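PDB 4O5J: uncharacterized protein from Helicobacter pylori, which probably acts as the sialic acid-binding adhesin SabA, an outer membrane protein whose extracellular domain attaches the bacterium to sialylated host glycans. Local coordinates for residues A[66-71]-A[290-294]; A[255-260]-A[296-300]; A[85-89]-A[346-350]. All coordinates share one frame; numbering follows the deposited sequence.

Contact 1: residues A[66-71]-A[290-294]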
ATOM      1  N   TYR A  66      22.914  -0.979   0.957  1.00 63.27           N
ATOM      2  CA  TYR A  66      21.632  -1.557   0.606  1.00 52.29           C
ATOM      3  C   TYR A  66      20.476  -0.545   0.857  1.00 60.36           C
ATOM      4  O   TYR A  66      19.615  -0.324  -0.006  1.00 61.15           O
ATOM      5  CB  TYR A  66      21.388  -2.854   1.407  1.00 51.82           C
ATOM      6  CG  TYR A  66      19.929  -3.205   1.317  1.00 63.04           C
ATOM      7  CD1 TYR A  66      19.406  -3.838   0.162  1.00 59.34           C
ATOM      8  CD2 TYR A  66      19.028  -2.819   2.329  1.00 60.68           C
ATOM      9  CE1 TYR A  66      18.061  -4.118   0.052  1.00 71.57           C
ATOM     10  CE2 TYR A  66      17.675  -3.110   2.228  1.00 65.66           C
ATOM     11  CZ  TYR A  66      17.194  -3.738   1.095  1.00 68.88           C
ATOM     12  OH  TYR A  66      15.842  -4.004   1.003  1.00 72.99           O
ATOM     13  N   LEU A  67      20.444   0.043   2.054  1.00 54.82           N
ATOM     14  CA  LEU A  67      19.436   1.009   2.422  1.00 51.65           C
ATOM     15  C   LEU A  67      19.347   2.112   1.365  1.00 59.26           C
ATOM     16  O   LEU A  67      18.252   2.387   0.803  1.00 60.29           O
ATOM     17  CB  LEU A  67      19.814   1.607   3.756  1.00 60.37           C
ATOM     18  CG  LEU A  67      19.109   1.161   5.046  1.00 52.04           C
ATOM     19  CD1 LEU A  67      18.304  -0.066   4.889  1.00 47.69           C
ATOM     20  CD2 LEU A  67      20.065   1.027   6.206  1.00 43.78           C
ATOM     21  N   LYS A  68      20.494   2.714   1.061  1.00 55.07           N
ATOM     22  CA  LYS A  68      20.565   3.836   0.102  1.00 53.83           C
ATOM     23  C   LYS A  68      20.180   3.386  -1.273  1.00 57.76           C
ATOM     24  O   LYS A  68      19.493   4.095  -2.030  1.00 62.07           O
ATOM     25  CB  LYS A  68      21.972   4.444   0.025  1.00 44.91           C
ATOM     26  CG  LYS A  68      22.372   5.099   1.294  1.00 56.32           C
ATOM     27  CD  LYS A  68      23.825   5.569   1.235  1.00 61.80           C
ATOM     28  CE  LYS A  68      23.934   7.100   1.342  1.00 66.14           C
ATOM     29  NZ  LYS A  68      23.562   7.695   0.086  1.00 60.54           N
ATOM     30  N   SER A  69      20.595   2.184  -1.625  1.00 53.80           N
ATOM     31  CA  SER A  69      20.282   1.724  -2.950  1.00 54.18           C
ATOM     32  C   SER A  69      18.743   1.513  -3.103  1.00 56.06           C
ATOM     33  O   SER A  69      18.126   1.804  -4.154  1.00 61.49           O
ATOM     34  CB  SER A  69      21.106   0.491  -3.195  1.00 57.45           C
ATOM     35  OG  SER A  69      20.720  -0.032  -4.414  1.00 78.58           O
ATOM     36  N   PHE A  70      18.095   1.064  -2.033  1.00 56.37           N
ATOM     37  CA  PHE A  70      16.645   0.869  -2.110  1.00 47.24           C
ATOM     38  C   PHE A  70      15.991   2.247  -2.241  1.00 52.76           C
ATOM     39  O   PHE A  70      15.092   2.445  -3.066  1.00 51.43           O
ATOM     40  CB  PHE A  70      16.138   0.173  -0.863  1.00 47.48           C
ATOM     41  CG  PHE A  70      14.638   0.113  -0.777  1.00 50.82           C
ATOM     42  CD1 PHE A  70      13.960  -1.000  -1.255  1.00 52.97           C
ATOM     43  CD2 PHE A  70      13.909   1.175  -0.245  1.00 54.33           C
ATOM     44  CE1 PHE A  70      12.549  -1.061  -1.193  1.00 53.39           C
ATOM     45  CE2 PHE A  70      12.531   1.138  -0.183  1.00 51.17           C
ATOM     46  CZ  PHE A  70      11.838   0.016  -0.656  1.00 51.71           C
ATOM     47  N   THR A  71      16.441   3.207  -1.436  1.00 45.00           N
ATOM     48  CA  THR A  71      15.795   4.521  -1.462  1.00 46.38           C
ATOM     49  C   THR A  71      15.964   5.186  -2.814  1.00 54.94           C
ATOM     50  O   THR A  71      15.069   5.858  -3.292  1.00 54.28           O
ATOM     51  CB  THR A  71      16.327   5.428  -0.379  1.00 49.94           C
ATOM     52  OG1 THR A  71      16.095   4.800   0.872  1.00 54.92           O
ATOM     53  CG2 THR A  71      15.607   6.811  -0.403  1.00 46.69           C
ATOM     54  N   PHE A 290      16.933   5.975   9.587  1.00 52.04           N
ATOM     55  CA  PHE A 290      16.848   5.655   8.167  1.00 50.29           C
ATOM     56  C   PHE A 290      16.287   4.233   7.976  1.00 51.84           C
ATOM     57  O   PHE A 290      15.305   4.006   7.250  1.00 52.72           O
ATOM     58  CB  PHE A 290      18.249   5.753   7.569  1.00 48.81           C
ATOM     59  CG  PHE A 290      18.294   5.636   6.074  1.00 52.08           C
ATOM     60  CD1 PHE A 290      17.233   6.070   5.294  1.00 56.15           C
ATOM     61  CD2 PHE A 290      19.416   5.098   5.437  1.00 51.91           C
ATOM     62  CE1 PHE A 290      17.277   5.964   3.901  1.00 61.79           C
ATOM     63  CE2 PHE A 290      19.461   5.000   4.043  1.00 53.99           C
ATOM     64  CZ  PHE A 290      18.414   5.441   3.280  1.00 57.88           C
ATOM     65  N   ALA A 291      16.881   3.282   8.670  1.00 49.36           N
ATOM     66  CA  ALA A 291      16.493   1.851   8.558  1.00 50.67           C
ATOM     67  C   ALA A 291      15.071   1.604   9.083  1.00 49.96           C
ATOM     68  O   ALA A 291      14.272   0.963   8.390  1.00 45.19           O
ATOM     69  CB  ALA A 291      17.535   0.970   9.265  1.00 46.90           C
ATOM     70  N   GLN A 292      14.715   2.146  10.245  1.00 45.67           N
ATOM     71  CA  GLN A 292      13.323   2.034  10.705  1.00 50.01           C
ATOM     72  C   GLN A 292      12.369   2.556   9.690  1.00 52.69           C
ATOM     73  O   GLN A 292      11.368   1.881   9.352  1.00 54.40           O
ATOM     74  CB  GLN A 292      13.122   2.794  11.989  1.00 53.65           C
ATOM     75  CG  GLN A 292      13.832   2.146  13.142  1.00 60.18           C
ATOM     76  CD  GLN A 292      13.798   3.018  14.383  1.00 66.86           C
ATOM     77  OE1 GLN A 292      12.851   2.989  15.156  1.00 71.23           O
ATOM     78  NE2 GLN A 292      14.832   3.786  14.579  1.00 69.18           N
ATOM     79  N   ASN A 293      12.660   3.744   9.152  1.00 52.19           N
ATOM     80  CA  ASN A 293      11.716   4.380   8.190  1.00 55.36           C
ATOM     81  C   ASN A 293      11.537   3.522   6.962  1.00 48.94           C
ATOM     82  O   ASN A 293      10.412   3.379   6.466  1.00 47.75           O
ATOM     83  CB  ASN A 293      12.176   5.792   7.736  1.00 54.12           C
ATOM     84  CG  ASN A 293      12.051   6.811   8.831  1.00 51.32           C
ATOM     85  OD1 ASN A 293      11.282   6.649   9.767  1.00 58.43           O
ATOM     86  ND2 ASN A 293      12.803   7.864   8.717  1.00 57.16           N
ATOM     87  N   GLN A 294      12.639   2.958   6.458  1.00 45.13           N
ATOM     88  CA  GLN A 294      12.564   2.163   5.260  1.00 45.85           C
ATOM     89  C   GLN A 294      11.786   0.855   5.561  1.00 45.49           C
ATOM     90  O   GLN A 294      11.068   0.363   4.697  1.00 47.44           O
ATOM     91  CB  GLN A 294      13.945   1.823   4.727  1.00 48.60           C
ATOM     92  CG  GLN A 294      13.882   1.169   3.354  1.00 48.23           C
ATOM     93  CD  GLN A 294      15.269   1.123   2.709  1.00 57.58           C
ATOM     94  OE1 GLN A 294      15.908   0.042   2.589  1.00 57.48           O
ATOM     95  NE2 GLN A 294      15.771   2.311   2.305  1.00 52.48           N
TER
HETATM   96  O   HOH W   1      14.444  -2.164   1.801  1.00 57.24           O
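Gln294 of helix 281-309 sits as a knob in the hole formed on helix 57-76 by Tyr66, Leu67, Phe70 and Thr71. With CG anti to the backbone N (chi1 -171°) and the chain extended beyond, its amide lands beside the peptide backbone of Leu67. There NE2 donates to Leu67 O at 2.9 Å along an almost straight N-H line (169°), the acceptor lying close to the amide plane. The same oxygen accepts the helical bond from Thr71 N, so two donors grip it. The Phe70 ring runs alongside the amide in the reverse sense, its plane turned 39° from it, with Phe70 CD2 3.3 Å from Gln294 CD. This knob-in-hole fit joins two helices of the adhesion domain's helical core, and glutamine suits a buried knob because its stem packs like a hydrocarbon while its amide can pair with a carbonyl. The amide's other end is served by water: a water above one face of the Phe70 ring, towards its rim, donates to Gln294 OE1 at 2.8 Å. One turn earlier, Phe290 slides past Leu67 in the opposite direction, bringing Phe290 CE2 to 3.4 Å from Leu67 CB. The neighbouring Ala291 is small enough for Leu67 CD2 to rest against its methyl, CD2 to CB 4.0 Å. Helix 343-396 adds Tyr357, which meets the Phe70 ring edge-to-face.

Contact 2: residues A[255-260]-A[296-300]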
ATOM      1  N   GLN A 255       0.713   8.216   3.054  1.00 49.56           N
ATOM      2  CA  GLN A 255       1.626   8.190   4.173  1.00 50.21           C
ATOM      3  C   GLN A 255       2.970   7.583   3.725  1.00 49.43           C
ATOM      4  O   GLN A 255       4.052   8.114   4.013  1.00 47.97           O
ATOM      5  CB  GLN A 255       0.976   7.429   5.309  1.00 52.36           C
ATOM      6  CG  GLN A 255       1.699   7.578   6.586  1.00 67.11           C
ATOM      7  CD  GLN A 255       1.803   9.000   6.955  1.00 79.55           C
ATOM      8  OE1 GLN A 255       0.841   9.729   6.709  1.00 96.75           O
ATOM      9  NE2 GLN A 255       2.977   9.444   7.528  1.00 83.87           N
ATOM     10  N   ALA A 256       2.895   6.508   2.955  1.00 47.62           N
ATOM     11  CA  ALA A 256       4.091   5.839   2.441  1.00 46.32           C
ATOM     12  C   ALA A 256       4.914   6.786   1.522  1.00 53.85           C
ATOM     13  O   ALA A 256       6.147   6.792   1.558  1.00 50.04           O
ATOM     14  CB  ALA A 256       3.677   4.590   1.670  1.00 36.88           C
ATOM     15  N   VAL A 257       4.219   7.550   0.679  1.00 51.64           N
ATOM     16  CA  VAL A 257       4.883   8.455  -0.249  1.00 49.57           C
ATOM     17  C   VAL A 257       5.667   9.538   0.510  1.00 51.15           C
ATOM     18  O   VAL A 257       6.878   9.745   0.285  1.00 52.31           O
ATOM     19  CB  VAL A 257       3.878   9.107  -1.192  1.00 50.00           C
ATOM     20  CG1 VAL A 257       4.514  10.331  -1.846  1.00 49.04           C
ATOM     21  CG2 VAL A 257       3.371   8.107  -2.225  1.00 37.49           C
ATOM     22  N   THR A 258       5.006  10.190   1.457  1.00 46.46           N
ATOM     23  CA  THR A 258       5.670  11.166   2.302  1.00 43.94           C
ATOM     24  C   THR A 258       6.887  10.555   2.965  1.00 51.57           C
ATOM     25  O   THR A 258       7.947  11.177   3.054  1.00 50.29           O
ATOM     26  CB  THR A 258       4.734  11.615   3.411  1.00 48.21           C
ATOM     27  OG1 THR A 258       3.589  12.180   2.806  1.00 56.41           O
ATOM     28  CG2 THR A 258       5.413  12.684   4.338  1.00 43.63           C
ATOM     29  N   LEU A 259       6.737   9.345   3.479  1.00 49.08           N
ATOM     30  CA  LEU A 259       7.855   8.732   4.206  1.00 44.64           C
ATOM     31  C   LEU A 259       8.992   8.405   3.205  1.00 49.49           C
ATOM     32  O   LEU A 259      10.158   8.571   3.534  1.00 53.48           O
ATOM     33  CB  LEU A 259       7.374   7.461   4.949  1.00 43.16           C
ATOM     34  CG  LEU A 259       8.318   6.839   5.925  1.00 46.22           C
ATOM     35  CD1 LEU A 259       8.938   7.866   6.862  1.00 42.90           C
ATOM     36  CD2 LEU A 259       7.594   5.750   6.714  1.00 48.22           C
ATOM     37  N   SER A 260       8.659   7.961   1.982  1.00 51.21           N
ATOM     38  CA  SER A 260       9.692   7.726   1.002  1.00 46.83           C
ATOM     39  C   SER A 260      10.455   9.038   0.709  1.00 52.25           C
ATOM     40  O   SER A 260      11.693   9.034   0.598  1.00 54.35           O
ATOM     41  CB  SER A 260       9.107   7.208  -0.252  1.00 54.53           C
ATOM     42  OG  SER A 260       8.360   6.013   0.008  1.00 53.75           O
ATOM     43  N   GLN A 296       9.279   0.751   7.690  1.00 42.77           N
ATOM     44  CA  GLN A 296       7.891   1.212   7.745  1.00 42.96           C
ATOM     45  C   GLN A 296       7.336   1.388   6.327  1.00 48.74           C
ATOM     46  O   GLN A 296       6.148   1.154   6.073  1.00 52.01           O
ATOM     47  CB  GLN A 296       7.793   2.523   8.532  1.00 41.79           C
ATOM     48  CG  GLN A 296       6.391   3.026   8.568  1.00 48.10           C
ATOM     49  CD  GLN A 296       5.435   2.000   9.190  1.00 52.44           C
ATOM     50  OE1 GLN A 296       5.554   1.730  10.363  1.00 61.16           O
ATOM     51  NE2 GLN A 296       4.493   1.453   8.422  1.00 53.49           N
ATOM     52  N   VAL A 297       8.198   1.788   5.394  1.00 44.69           N
ATOM     53  CA  VAL A 297       7.751   1.944   3.991  1.00 44.61           C
ATOM     54  C   VAL A 297       7.308   0.583   3.438  1.00 46.67           C
ATOM     55  O   VAL A 297       6.237   0.488   2.865  1.00 48.77           O
ATOM     56  CB  VAL A 297       8.848   2.561   3.085  1.00 43.01           C
ATOM     57  CG1 VAL A 297       8.460   2.409   1.614  1.00 36.92           C
ATOM     58  CG2 VAL A 297       9.078   4.025   3.462  1.00 38.70           C
ATOM     59  N   ILE A 298       8.154  -0.446   3.615  1.00 49.18           N
ATOM     60  CA  ILE A 298       7.849  -1.802   3.212  1.00 47.31           C
ATOM     61  C   ILE A 298       6.585  -2.289   3.910  1.00 52.53           C
ATOM     62  O   ILE A 298       5.745  -2.956   3.321  1.00 53.36           O
ATOM     63  CB  ILE A 298       9.002  -2.763   3.545  1.00 46.31           C
ATOM     64  CG1 ILE A 298      10.284  -2.384   2.781  1.00 45.64           C
ATOM     65  CG2 ILE A 298       8.591  -4.184   3.248  1.00 41.22           C
ATOM     66  CD1 ILE A 298      10.079  -2.336   1.308  1.00 47.07           C
ATOM     67  N   SER A 299       6.447  -1.930   5.167  1.00 48.51           N
ATOM     68  CA  SER A 299       5.342  -2.372   5.936  1.00 46.40           C
ATOM     69  C   SER A 299       4.029  -1.731   5.400  1.00 54.58           C
ATOM     70  O   SER A 299       2.970  -2.402   5.367  1.00 45.29           O
ATOM     71  CB  SER A 299       5.630  -2.047   7.387  1.00 53.16           C
ATOM     72  OG  SER A 299       4.436  -2.204   8.025  1.00 70.08           O
ATOM     73  N   TYR A 300       4.090  -0.454   4.979  1.00 48.18           N
ATOM     74  CA  TYR A 300       2.915   0.169   4.360  1.00 42.87           C
ATOM     75  C   TYR A 300       2.558  -0.555   3.078  1.00 42.45           C
ATOM     76  O   TYR A 300       1.375  -0.733   2.766  1.00 43.98           O
ATOM     77  CB  TYR A 300       3.163   1.632   4.021  1.00 37.87           C
ATOM     78  CG  TYR A 300       3.044   2.579   5.209  1.00 44.76           C
ATOM     79  CD1 TYR A 300       2.028   2.423   6.163  1.00 42.03           C
ATOM     80  CD2 TYR A 300       3.927   3.640   5.361  1.00 39.33           C
ATOM     81  CE1 TYR A 300       1.925   3.294   7.229  1.00 44.84           C
ATOM     82  CE2 TYR A 300       3.831   4.519   6.423  1.00 40.33           C
ATOM     83  CZ  TYR A 300       2.841   4.356   7.340  1.00 47.96           C
ATOM     84  OH  TYR A 300       2.810   5.258   8.377  1.00 51.48           O
TER
HETATM   85  O   HOH W   2       4.427   7.374   8.633  1.00 63.48           O
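Tyr300 swings its ring across to helix 241-268 because CG stands anti to its carbonyl carbon (chi1 -79°), while Gln255 has CG anti to the backbone N (chi1 -168°), which sets CG against the phenol oxygen; the bend at chi2 then turns the amide towards a water. Gln255 CG comes within 3.1 Å of Tyr300 OH, and the amide plane of Gln255 is turned steeply to the ring. The water, lying in the ring plane at its edge, joins the polar ends: it accepts from Gln255 NE2 at 2.8 Å and is hydrogen-bonded to Tyr300 OH at 2.7 Å. Gln296, one turn before the tyrosine, folds back so that its NE2 lies 3.3 Å above the ring plane, over the centre. That amide and the packing of Ala256 limit how the ring can turn, while the water only anchors the hydroxyl. The methyl of Ala256 lies beside the root of the ring, CB to Tyr300 CB 3.8 Å, and its small size lets the aromatic stem come close to the backbone. The branched Leu259 side chain crosses that of Gln296 at about a right angle, Leu259 CD2 lying 3.5 Å from Gln296 CG, and its CG meets Val297 CG2 at 3.8 Å. Ser260 turns its hydroxyl back on its own helix, donating to Ala256 O on the opposite face from Ser260 N, so it can border Val297 with its polar group satisfied. Ile83 of helix 82-101 touches both Ala256 and Val297. Consecutive helices running nearly antiparallel (157°) form a helical hairpin, consistent with the tetratricopeptide-like character of the domain.

Contact 3: residues A[85-89]-A[346-350]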
ATOM      1  N   ASN A  85       5.003   1.343  -7.880  1.00 40.56           N
ATOM      2  CA  ASN A  85       4.211   0.220  -8.334  1.00 42.18           C
ATOM      3  C   ASN A  85       2.908   0.103  -7.473  1.00 42.13           C
ATOM      4  O   ASN A  85       1.823  -0.175  -7.994  1.00 43.01           O
ATOM      5  CB  ASN A  85       4.991  -1.076  -8.301  1.00 36.70           C
ATOM      6  CG  ASN A  85       4.049  -2.257  -8.576  1.00 46.94           C
ATOM      7  OD1 ASN A  85       3.653  -2.523  -9.723  1.00 46.06           O
ATOM      8  ND2 ASN A  85       3.595  -2.923  -7.497  1.00 48.34           N
ATOM      9  N   ALA A  86       3.035   0.315  -6.163  1.00 40.69           N
ATOM     10  CA  ALA A  86       1.865   0.285  -5.285  1.00 43.12           C
ATOM     11  C   ALA A  86       0.871   1.379  -5.738  1.00 43.67           C
ATOM     12  O   ALA A  86      -0.339   1.144  -5.826  1.00 42.63           O
ATOM     13  CB  ALA A  86       2.289   0.500  -3.843  1.00 37.43           C
ATOM     14  N   VAL A  87       1.377   2.593  -6.010  1.00 41.02           N
ATOM     15  CA  VAL A  87       0.524   3.652  -6.495  1.00 37.90           C
ATOM     16  C   VAL A  87      -0.221   3.244  -7.774  1.00 41.65           C
ATOM     17  O   VAL A  87      -1.427   3.483  -7.895  1.00 41.44           O
ATOM     18  CB  VAL A  87       1.333   4.949  -6.771  1.00 38.90           C
ATOM     19  CG1 VAL A  87       0.471   5.988  -7.456  1.00 37.57           C
ATOM     20  CG2 VAL A  87       1.912   5.495  -5.471  1.00 39.59           C
ATOM     21  N   GLN A  88       0.476   2.639  -8.725  1.00 37.28           N
ATOM     22  CA  GLN A  88      -0.148   2.160  -9.941  1.00 43.17           C
ATOM     23  C   GLN A  88      -1.312   1.217  -9.629  1.00 44.08           C
ATOM     24  O   GLN A  88      -2.426   1.356 -10.205  1.00 42.10           O
ATOM     25  CB  GLN A  88       0.849   1.448 -10.849  1.00 44.13           C
ATOM     26  CG  GLN A  88       1.734   2.379 -11.679  1.00 52.27           C
ATOM     27  CD  GLN A  88       0.939   3.201 -12.731  1.00 72.97           C
ATOM     28  OE1 GLN A  88      -0.310   3.114 -12.877  1.00 70.37           O
ATOM     29  NE2 GLN A  88       1.672   3.987 -13.491  1.00 90.91           N
ATOM     30  N   ALA A  89      -1.083   0.273  -8.736  1.00 40.31           N
ATOM     31  CA  ALA A  89      -2.142  -0.699  -8.362  1.00 38.63           C
ATOM     32  C   ALA A  89      -3.348   0.015  -7.762  1.00 36.51           C
ATOM     33  O   ALA A  89      -4.501  -0.239  -8.152  1.00 37.67           O
ATOM     34  CB  ALA A  89      -1.607  -1.739  -7.367  1.00 36.05           C
ATOM     35  N   GLU A 346       0.309  -6.120 -11.003  1.00 48.35           N
ATOM     36  CA  GLU A 346       0.828  -5.053 -10.137  1.00 45.69           C
ATOM     37  C   GLU A 346       0.692  -5.423  -8.657  1.00 45.14           C
ATOM     38  O   GLU A 346       1.594  -5.156  -7.841  1.00 54.31           O
ATOM     39  CB  GLU A 346       0.069  -3.778 -10.412  1.00 43.00           C
ATOM     40  CG  GLU A 346       0.374  -3.238 -11.780  1.00 47.01           C
ATOM     41  CD  GLU A 346      -0.582  -2.112 -12.191  1.00 48.77           C
ATOM     42  OE1 GLU A 346      -1.582  -1.855 -11.489  1.00 54.02           O
ATOM     43  OE2 GLU A 346      -0.357  -1.487 -13.236  1.00 60.94           O
ATOM     44  N   VAL A 347      -0.436  -6.023  -8.298  1.00 39.69           N
ATOM     45  CA  VAL A 347      -0.669  -6.469  -6.936  1.00 42.51           C
ATOM     46  C   VAL A 347       0.356  -7.547  -6.546  1.00 47.19           C
ATOM     47  O   VAL A 347       0.947  -7.504  -5.450  1.00 49.51           O
ATOM     48  CB  VAL A 347      -2.108  -7.006  -6.755  1.00 42.76           C
ATOM     49  CG1 VAL A 347      -2.263  -7.701  -5.391  1.00 40.99           C
ATOM     50  CG2 VAL A 347      -3.092  -5.858  -6.929  1.00 41.42           C
ATOM     51  N   GLN A 348       0.597  -8.493  -7.451  1.00 49.53           N
ATOM     52  CA  GLN A 348       1.565  -9.564  -7.158  1.00 53.88           C
ATOM     53  C   GLN A 348       2.952  -8.965  -6.998  1.00 51.65           C
ATOM     54  O   GLN A 348       3.745  -9.403  -6.180  1.00 54.01           O
ATOM     55  CB  GLN A 348       1.583 -10.595  -8.259  1.00 59.85           C
ATOM     56  CG  GLN A 348       0.275 -11.407  -8.326  1.00 77.87           C
ATOM     57  CD  GLN A 348      -0.148 -12.013  -6.974  1.00 91.08           C
ATOM     58  OE1 GLN A 348       0.629 -12.743  -6.334  1.00 93.11           O
ATOM     59  NE2 GLN A 348      -1.390 -11.724  -6.547  1.00 80.04           N
ATOM     60  N   THR A 349       3.244  -7.939  -7.785  1.00 47.56           N
ATOM     61  CA  THR A 349       4.539  -7.255  -7.639  1.00 45.19           C
ATOM     62  C   THR A 349       4.715  -6.651  -6.236  1.00 51.56           C
ATOM     63  O   THR A 349       5.836  -6.670  -5.694  1.00 56.17           O
ATOM     64  CB  THR A 349       4.717  -6.197  -8.719  1.00 48.22           C
ATOM     65  OG1 THR A 349       4.718  -6.850 -10.000  1.00 55.45           O
ATOM     66  CG2 THR A 349       5.984  -5.378  -8.542  1.00 41.55           C
ATOM     67  N   ILE A 350       3.651  -6.090  -5.658  1.00 48.10           N
ATOM     68  CA  ILE A 350       3.722  -5.597  -4.290  1.00 41.37           C
ATOM     69  C   ILE A 350       4.102  -6.760  -3.372  1.00 41.95           C
ATOM     70  O   ILE A 350       4.969  -6.628  -2.523  1.00 49.25           O
ATOM     71  CB  ILE A 350       2.390  -5.070  -3.789  1.00 39.69           C
ATOM     72  CG1 ILE A 350       1.855  -3.999  -4.718  1.00 39.22           C
ATOM     73  CG2 ILE A 350       2.597  -4.477  -2.414  1.00 36.39           C
ATOM     74  CD1 ILE A 350       0.526  -3.437  -4.225  1.00 43.13           C
TER
HETATM   75  O   HOH W   3       3.618  -4.888 -12.119  1.00 79.30           O
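Ala89 and Glu346 bring the helices together, their CA atoms 5.6 Å apart, where the segment axes approach to 8.9 Å and run roughly antiparallel at 143°. Asn85 carries the main polar link. Its CG lies anti to the backbone N, which aims the amide across the interface, and ND2 donates to Glu346 O at 3.0 Å along an essentially straight N-H line (179°). That carbonyl also accepts from Ile350 N, and the two donors reach it from opposite faces of its plane, so the asparagine adds a second bond without displacing the helical one. ND2 also rests against two side chains of the facing helix: it is 3.6 Å from Thr349 CG2 and 3.5 Å from Ile350 CG1. Asparagine is short enough to place a donor there while its stem stays within the packing.

Thr349 turns its methyl to the amide and its hydroxyl back to Gln345 O; Thr349 OG1 also accepts from a water at 3.1 Å, and this water donates only weakly to Asn85 OD1. Glu346, with its chain extended beyond CG, runs to the backbone of Ala89, its CB against the Ala89 methyl, its CG beside Asn85 OD1 and its carboxylate OE1 3.4 Å from Ala89 CA. The small alanine methyl lets the backbones come this close. Ile350 CD1 lies against Ala86 and Ala89, 4.2 Å from Ala89 CB, because the extended CG1-CD1 arm of the beta-branched isoleucine (chi2 -179°) reaches the two alanines. Ile350 and Val347 also pack on Phe305 of helix 281-309. The contact ties helix 82-101 to the long helix 343-396, far apart in sequence, in roughly antiparallel helix packing, consistent with the tetratricopeptide-like, mainly helical fold of the domain.

Overall arrangement
The three contacts mark successive places along one helical core. Contacts 1 and 2 share helix 281-309, their centres 11 Å apart, and touch directly: Phe70 CZ meets Ile298 CD1 at 3.5 Å, while Leu259 CD2 lies 3.7 Å from Asn293 O. Contact 3 is 14 Å from contact 2 between centres, with nearest atoms about 4 Å apart, and 20 Å from contact 1. Contact 2 closes a short hairpin, nested within the much longer loop closed by contact 3, whereas contact 1 interleaves with both along the chain. Contacts 1 and 3 tie the early helices 57-76 and 82-101 to the later helices 281-309 and 343-396, while contact 2 pairs two later helices with each other.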